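Local atomic coordinates of orotate phosphoribosyltransferase (Aeropyrum pernix, PDB entry 2YZK), a protein that probably catalyses the magnesium-dependent transfer of a ribosyl phosphate group from 5-phosphoribose 1-diphosphate to orotate, forming orotidine monophosphate in de novo pyrimidine synthesis. Residues V115-T120 with V143-G148. Residues are numbered along the deposited sequence; the frame is centred on the assembly and turned at random.
Sequences VATTGT and VDRGEG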
# COMPACT_ATOMS: atom_id res chain seq x y z
N VAL A 115 10.09 -8.17 -2.20
CA VAL A 115 11.08 -9.11 -2.72
C VAL A 115 11.99 -8.48 -3.78
O VAL A 115 11.51 -7.83 -4.71
CB VAL A 115 10.37 -10.34 -3.36
CG1 VAL A 115 11.39 -11.30 -3.94
CG2 VAL A 115 9.52 -11.05 -2.32
N ALA A 116 13.29 -8.68 -3.62
CA ALA A 116 14.26 -8.16 -4.58
C ALA A 116 14.55 -9.26 -5.60
O ALA A 116 14.98 -10.35 -5.23
CB ALA A 116 15.55 -7.74 -3.87
N THR A 117 14.29 -8.97 -6.86
CA THR A 117 14.53 -9.94 -7.93
C THR A 117 15.76 -9.49 -8.71
O THR A 117 16.88 -9.79 -8.31
CB THR A 117 13.30 -10.05 -8.86
OG1 THR A 117 13.01 -8.78 -9.45
CG2 THR A 117 12.08 -10.52 -8.08
N THR A 118 15.56 -8.76 -9.79
CA THR A 118 16.68 -8.28 -10.59
C THR A 118 17.23 -6.97 -10.03
O THR A 118 18.37 -6.59 -10.30
CB THR A 118 16.27 -8.04 -12.06
OG1 THR A 118 15.23 -7.06 -12.11
CG2 THR A 118 15.78 -9.33 -12.68
N GLY A 119 16.40 -6.28 -9.25
CA GLY A 119 16.81 -5.02 -8.66
C GLY A 119 16.40 -3.82 -9.50
O GLY A 119 16.46 -2.69 -9.03
N THR A 120 15.96 -4.07 -10.73
CA THR A 120 15.57 -2.98 -11.62
C THR A 120 14.35 -2.18 -11.15
O THR A 120 14.28 -0.97 -11.37
CB THR A 120 15.31 -3.49 -13.07
OG1 THR A 120 14.43 -4.62 -13.03
CG2 THR A 120 16.62 -3.89 -13.73
N VAL A 143 12.72 -10.42 1.40
CA VAL A 143 13.45 -11.52 0.79
C VAL A 143 14.23 -11.11 -0.46
O VAL A 143 13.70 -10.48 -1.37
CB VAL A 143 12.49 -12.67 0.40
CG1 VAL A 143 13.25 -13.75 -0.37
CG2 VAL A 143 11.86 -13.27 1.64
N ASP A 144 15.51 -11.48 -0.48
CA ASP A 144 16.34 -11.19 -1.64
C ASP A 144 16.53 -12.52 -2.35
O ASP A 144 16.99 -13.49 -1.75
CB ASP A 144 17.69 -10.62 -1.19
CG ASP A 144 18.66 -10.41 -2.35
OD1 ASP A 144 18.21 -10.41 -3.52
OD2 ASP A 144 19.87 -10.22 -2.09
N ARG A 145 16.14 -12.59 -3.62
CA ARG A 145 16.27 -13.83 -4.36
C ARG A 145 17.74 -14.17 -4.58
O ARG A 145 18.07 -15.32 -4.89
CB ARG A 145 15.56 -13.73 -5.71
CG ARG A 145 14.04 -13.65 -5.62
CD ARG A 145 13.43 -13.83 -7.00
NE ARG A 145 13.84 -15.11 -7.58
CZ ARG A 145 13.21 -16.26 -7.37
NH1 ARG A 145 12.12 -16.30 -6.61
NH2 ARG A 145 13.69 -17.38 -7.90
N GLY A 146 18.61 -13.18 -4.40
CA GLY A 146 20.03 -13.40 -4.59
C GLY A 146 20.34 -13.66 -6.05
O GLY A 146 21.16 -14.53 -6.39
N GLU A 147 19.70 -12.90 -6.92
CA GLU A 147 19.89 -13.07 -8.35
C GLU A 147 20.31 -11.79 -9.07
O GLU A 147 19.79 -11.44 -10.13
CB GLU A 147 18.61 -13.66 -8.96
CG GLU A 147 18.32 -15.06 -8.38
CD GLU A 147 16.98 -15.64 -8.79
OE1 GLU A 147 16.16 -14.92 -9.39
OE2 GLU A 147 16.74 -16.84 -8.50
N GLY A 148 21.27 -11.08 -8.46
CA GLY A 148 21.79 -9.87 -9.07
C GLY A 148 21.30 -8.52 -8.59
O GLY A 148 21.88 -7.50 -8.97
O HOH W 1 18.43 -10.57 -6.26
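The phosphoribosyltransferase signature loop, as the sequence DDVATTGTS marks it in this family, leaves its strand beside the loop that carries Arg145. Val115-Ala116 and Val143-Asp144 pair in parallel: Ala116 N donates to Val143 O (2.9 Å), and Arg145 N returns a nearly straight bond to Ala116 O (3.0 Å, 170°). Beyond the strands, a water donates to Thr117 O (2.7 Å) and Asp144 OD1 and accepts from Glu147 N, bridging the two loops as they run on side by side. Asp144 OD1 also takes Gly146 N (2.9 Å) from above the carboxylate plane, closing an Asx turn. Arg145 lays its aliphatic stem against Val115 CG1 (CG, 3.9 Å) and Thr117 CG2 (CD, 3.7 Å). A bend at chi3 (58°) then lets it grip Glu147 side-on: OE1 lies in the guanidinium plane, but NE (2.9 Å) meets it from above the carboxylate; NH2 to OE2 is longer (3.2 Å) and tilted. With alanine in place of Arg145, the Val115 and Thr117 methyls would probably lose this packing and Glu147 this cationic partner, leaving Arg23 at OE1. Stem packing and salt bridge limit the arginine's turning, consistent with the orotate site predicted at Thr117 and Arg145, beside a loop predicted to bind 5-phosphoribose 1-diphosphate between subunits.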